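Local coordinates for metallo-beta-lactamase (Chryseobacterium indologenes, PDB 3L6N), which hydrolyses the beta-lactam ring of penicillins, cephalosporins and carbapenems as a zinc-dependent class B enzyme, conferring resistance to these antibiotics, at residues M34-F45 with V146-D155. Numbering follows the deposited sequence.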
loop_
_atom_site.group_PDB
_atom_site.type_symbol
_atom_site.label_atom_id
_atom_site.label_comp_id
_atom_site.label_asym_id
_atom_site.label_seq_id
_atom_site.Cartn_x
_atom_site.Cartn_y
_atom_site.Cartn_z
ATOM N N MET A 34 4.199 -2.303 2.193
ATOM C CA MET A 34 4.418 -2.995 3.462
ATOM C C MET A 34 4.335 -4.493 3.264
ATOM O O MET A 34 3.738 -4.972 2.302
ATOM C CB MET A 34 3.380 -2.551 4.507
ATOM C CG MET A 34 3.409 -1.066 4.756
ATOM S SD MET A 34 2.503 -0.558 6.225
ATOM C CE MET A 34 3.683 -0.946 7.530
ATOM N N TYR A 35 4.940 -5.230 4.184
ATOM C CA TYR A 35 4.605 -6.641 4.304
ATOM C C TYR A 35 4.514 -7.092 5.746
ATOM O O TYR A 35 5.123 -6.506 6.626
ATOM C CB TYR A 35 5.534 -7.535 3.465
ATOM C CG TYR A 35 6.965 -7.754 3.933
ATOM C CD1 TYR A 35 7.261 -8.599 5.011
ATOM C CD2 TYR A 35 8.038 -7.178 3.233
ATOM C CE1 TYR A 35 8.604 -8.850 5.406
ATOM C CE2 TYR A 35 9.352 -7.405 3.622
ATOM C CZ TYR A 35 9.636 -8.237 4.691
ATOM O OH TYR A 35 10.943 -8.466 5.043
ATOM N N LEU A 36 3.727 -8.133 5.982
ATOM C CA LEU A 36 3.481 -8.600 7.345
ATOM C C LEU A 36 3.822 -10.077 7.439
ATOM O O LEU A 36 3.267 -10.891 6.710
ATOM C CB LEU A 36 2.012 -8.360 7.719
ATOM C CG LEU A 36 1.526 -8.788 9.113
ATOM C CD1 LEU A 36 2.251 -8.063 10.222
ATOM C CD2 LEU A 36 0.012 -8.547 9.193
ATOM N N VAL A 37 4.763 -10.410 8.326
ATOM C CA VAL A 37 5.154 -11.808 8.538
ATOM C C VAL A 37 4.103 -12.437 9.442
ATOM O O VAL A 37 3.735 -11.841 10.442
ATOM C CB VAL A 37 6.512 -11.904 9.220
ATOM C CG1 VAL A 37 6.872 -13.353 9.458
ATOM C CG2 VAL A 37 7.585 -11.245 8.339
ATOM N N THR A 38 3.608 -13.606 9.055
ATOM C CA THR A 38 2.638 -14.341 9.886
ATOM C C THR A 38 3.134 -15.765 10.037
ATOM O O THR A 38 4.040 -16.187 9.325
ATOM C CB THR A 38 1.194 -14.356 9.281
ATOM O OG1 THR A 38 1.029 -15.478 8.402
ATOM C CG2 THR A 38 0.869 -13.047 8.527
ATOM N N LYS A 39 2.528 -16.518 10.952
ATOM C CA LYS A 39 2.893 -17.927 11.132
ATOM C C LYS A 39 2.638 -18.810 9.905
ATOM O O LYS A 39 3.215 -19.897 9.787
ATOM C CB LYS A 39 2.156 -18.500 12.348
ATOM C CG LYS A 39 2.614 -17.954 13.673
ATOM C CD LYS A 39 1.764 -18.549 14.802
ATOM C CE LYS A 39 2.523 -18.615 16.107
ATOM N NZ LYS A 39 2.781 -17.275 16.692
ATOM N N LYS A 40 1.794 -18.340 8.985
ATOM C CA LYS A 40 1.442 -19.097 7.791
ATOM C C LYS A 40 2.002 -18.488 6.510
ATOM O O LYS A 40 1.611 -18.875 5.401
ATOM C CB LYS A 40 -0.085 -19.266 7.682
ATOM C CG LYS A 40 -0.687 -20.138 8.771
ATOM C CD LYS A 40 -0.403 -21.617 8.533
ATOM C CE LYS A 40 -0.594 -22.446 9.806
ATOM N NZ LYS A 40 -1.967 -22.316 10.373
ATOM N N GLY A 41 2.948 -17.562 6.652
ATOM C CA GLY A 41 3.560 -16.955 5.479
ATOM C C GLY A 41 3.448 -15.446 5.495
ATOM O O GLY A 41 2.941 -14.861 6.443
ATOM N N VAL A 42 3.931 -14.817 4.430
ATOM C CA VAL A 42 4.024 -13.355 4.401
ATOM C C VAL A 42 2.907 -12.743 3.556
ATOM O O VAL A 42 2.586 -13.241 2.472
ATOM C CB VAL A 42 5.417 -12.927 3.894
ATOM C CG1 VAL A 42 5.531 -11.422 3.754
ATOM C CG2 VAL A 42 6.489 -13.450 4.845
ATOM N N VAL A 43 2.324 -11.662 4.067
ATOM C CA VAL A 43 1.276 -10.933 3.348
ATOM C C VAL A 43 1.889 -9.642 2.801
ATOM O O VAL A 43 2.446 -8.867 3.574
ATOM C CB VAL A 43 0.115 -10.573 4.297
ATOM C CG1 VAL A 43 -0.966 -9.824 3.546
ATOM C CG2 VAL A 43 -0.471 -11.858 4.926
ATOM N N LEU A 44 1.797 -9.425 1.485
ATOM C CA LEU A 44 2.225 -8.146 0.885
ATOM C C LEU A 44 1.072 -7.176 0.854
ATOM O O LEU A 44 -0.060 -7.561 0.541
ATOM C CB LEU A 44 2.697 -8.319 -0.563
ATOM C CG LEU A 44 3.865 -9.248 -0.835
ATOM C CD1 LEU A 44 4.231 -9.118 -2.307
ATOM C CD2 LEU A 44 5.072 -8.899 0.038
ATOM N N PHE A 45 1.377 -5.919 1.179
ATOM C CA PHE A 45 0.466 -4.803 0.979
ATOM C C PHE A 45 1.059 -3.898 -0.074
ATOM O O PHE A 45 1.958 -3.103 0.207
ATOM C CB PHE A 45 0.193 -4.074 2.300
ATOM C CG PHE A 45 -0.479 -4.946 3.310
ATOM C CD1 PHE A 45 0.271 -5.676 4.222
ATOM C CD2 PHE A 45 -1.867 -5.081 3.308
ATOM C CE1 PHE A 45 -0.348 -6.521 5.135
ATOM C CE2 PHE A 45 -2.494 -5.919 4.224
ATOM C CZ PHE A 45 -1.723 -6.637 5.145
ATOM N N VAL A 146 -4.858 0.589 5.307
ATOM C CA VAL A 146 -4.762 -0.650 6.067
ATOM C C VAL A 146 -4.334 -0.351 7.492
ATOM O O VAL A 146 -3.279 0.248 7.732
ATOM C CB VAL A 146 -3.790 -1.682 5.427
ATOM C CG1 VAL A 146 -3.918 -3.027 6.138
ATOM C CG2 VAL A 146 -4.094 -1.856 3.929
ATOM N N TRP A 147 -5.182 -0.752 8.440
ATOM C CA TRP A 147 -4.914 -0.529 9.862
ATOM C C TRP A 147 -4.398 -1.805 10.508
ATOM O O TRP A 147 -4.973 -2.877 10.317
ATOM C CB TRP A 147 -6.211 -0.074 10.550
ATOM C CG TRP A 147 -6.144 0.031 12.063
ATOM C CD1 TRP A 147 -6.926 -0.635 12.963
ATOM C CD2 TRP A 147 -5.264 0.864 12.832
ATOM N NE1 TRP A 147 -6.582 -0.274 14.248
ATOM C CE2 TRP A 147 -5.570 0.646 14.196
ATOM C CE3 TRP A 147 -4.257 1.777 12.502
ATOM C CZ2 TRP A 147 -4.892 1.301 15.230
ATOM C CZ3 TRP A 147 -3.581 2.433 13.532
ATOM C CH2 TRP A 147 -3.907 2.190 14.878
ATOM N N PHE A 148 -3.309 -1.675 11.264
ATOM C CA PHE A 148 -2.679 -2.796 11.954
ATOM C C PHE A 148 -2.792 -2.585 13.468
ATOM O O PHE A 148 -1.915 -1.966 14.073
ATOM C CB PHE A 148 -1.208 -2.901 11.534
ATOM C CG PHE A 148 -1.018 -3.186 10.064
ATOM C CD1 PHE A 148 -0.812 -2.146 9.160
ATOM C CD2 PHE A 148 -1.057 -4.493 9.591
ATOM C CE1 PHE A 148 -0.640 -2.410 7.796
ATOM C CE2 PHE A 148 -0.893 -4.776 8.222
ATOM C CZ PHE A 148 -0.673 -3.723 7.334
ATOM N N PRO A 149 -3.885 -3.091 14.076
ATOM C CA PRO A 149 -4.216 -2.707 15.458
ATOM C C PRO A 149 -3.167 -3.074 16.499
ATOM O O PRO A 149 -2.972 -2.314 17.456
ATOM C CB PRO A 149 -5.539 -3.431 15.726
ATOM C CG PRO A 149 -5.651 -4.494 14.710
ATOM C CD PRO A 149 -4.916 -3.961 13.490
ATOM N N LYS A 150 -2.493 -4.206 16.307
ATOM C CA LYS A 150 -1.450 -4.642 17.244
ATOM C C LYS A 150 -0.133 -3.866 17.113
ATOM O O LYS A 150 0.742 -3.963 17.983
ATOM C CB LYS A 150 -1.224 -6.152 17.124
ATOM C CG LYS A 150 -2.501 -7.000 17.225
ATOM C CD LYS A 150 -3.180 -6.882 18.593
ATOM C CE LYS A 150 -4.038 -8.104 18.878
ATOM N NZ LYS A 150 -4.541 -8.124 20.285
ATOM N N TYR A 151 -0.001 -3.085 16.042
ATOM C CA TYR A 151 1.210 -2.317 15.758
ATOM C C TYR A 151 1.015 -0.810 15.864
ATOM O O TYR A 151 1.992 -0.058 15.883
ATOM C CB TYR A 151 1.733 -2.675 14.357
ATOM C CG TYR A 151 2.073 -4.137 14.230
ATOM C CD1 TYR A 151 1.108 -5.073 13.843
ATOM C CD2 TYR A 151 3.357 -4.588 14.512
ATOM C CE1 TYR A 151 1.417 -6.426 13.740
ATOM C CE2 TYR A 151 3.677 -5.930 14.408
ATOM C CZ TYR A 151 2.707 -6.841 14.026
ATOM O OH TYR A 151 3.032 -8.172 13.937
ATOM N N ASN A 152 -0.250 -0.384 15.926
ATOM C CA ASN A 152 -0.632 1.032 15.870
ATOM C C ASN A 152 -0.064 1.745 14.650
ATOM O O ASN A 152 0.344 2.896 14.718
ATOM C CB ASN A 152 -0.287 1.766 17.173
ATOM C CG ASN A 152 -1.222 1.389 18.310
ATOM O OD1 ASN A 152 -2.400 1.081 18.098
ATOM N ND2 ASN A 152 -0.701 1.416 19.528
ATOM N N VAL A 153 -0.062 1.035 13.525
ATOM C CA VAL A 153 0.451 1.591 12.277
ATOM C C VAL A 153 -0.673 1.624 11.256
ATOM O O VAL A 153 -1.396 0.647 11.104
ATOM C CB VAL A 153 1.632 0.743 11.723
ATOM C CG1 VAL A 153 1.997 1.173 10.305
ATOM C CG2 VAL A 153 2.843 0.843 12.638
ATOM N N LEU A 154 -0.811 2.760 10.576
ATOM C CA LEU A 154 -1.744 2.872 9.467
ATOM C C LEU A 154 -0.974 2.962 8.169
ATOM O O LEU A 154 -0.119 3.833 8.015
ATOM C CB LEU A 154 -2.615 4.119 9.596
ATOM C CG LEU A 154 -3.695 4.227 8.514
ATOM C CD1 LEU A 154 -4.826 3.227 8.776
ATOM C CD2 LEU A 154 -4.238 5.650 8.434
ATOM N N ASP A 155 -1.277 2.058 7.240
ATOM C CA ASP A 155 -0.741 2.168 5.886
ATOM C C ASP A 155 -1.678 3.100 5.141
ATOM O O ASP A 155 -2.777 2.707 4.764
ATOM C CB ASP A 155 -0.699 0.788 5.218
ATOM C CG ASP A 155 -0.046 0.807 3.846
ATOM O OD1 ASP A 155 0.346 1.890 3.372
ATOM O OD2 ASP A 155 0.051 -0.290 3.247
#
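Phe148 drives the edge of its ring into the face of Phe45, a T-shaped pair whose planes stand at 88° with centroids 5.0 Å apart. CZ and CE2 of Phe148 both lie 3.6 Å from Phe45 CE1, with CZ above the rim of the Phe45 ring rather than its middle. The two side chains reach toward each other from facing hairpins, 34-45 and 146-155, which share no hydrogen bond. Val146 adds its CG1 methyl, 3.7 Å from Phe45 CE2, while Phe130 of strand 128-133 makes a further edge-to-face pair with Phe45.

Leu36 lies alongside Phe148, its CD2 at the ring edge, 4.0 Å from Phe148 CE2. Its other methyl, CD1, packs obliquely against Tyr151, whose hydroxyl is hydrogen-bonded to Glu128. Met34 bends at its last torsion (chi3 80°), which turns CE aside to meet Val153 CG1 at 3.9 Å. Met34 SD rests 3.6 Å from Asp155 CB and makes an oblique Met-aromatic contact with the Phe148 ring, 4.0 Å from its CE1. Met34 runs past Asp155 in the opposite direction, its chain lying against both CB and the carboxylate of Asp155, whose OD1 bonds weakly to the backbone N of Gly157.

Each hairpin is closed in its own way: a type I turn with an ST turn at Thr38 links strands 27-38 and 41-45, and a G1 bulge at Asn152 and Val153 shapes the other. This buried, largely apolar packing between two mixed sheets is characteristic of the alpha-beta/beta-alpha sandwich of metallo-beta-lactamases.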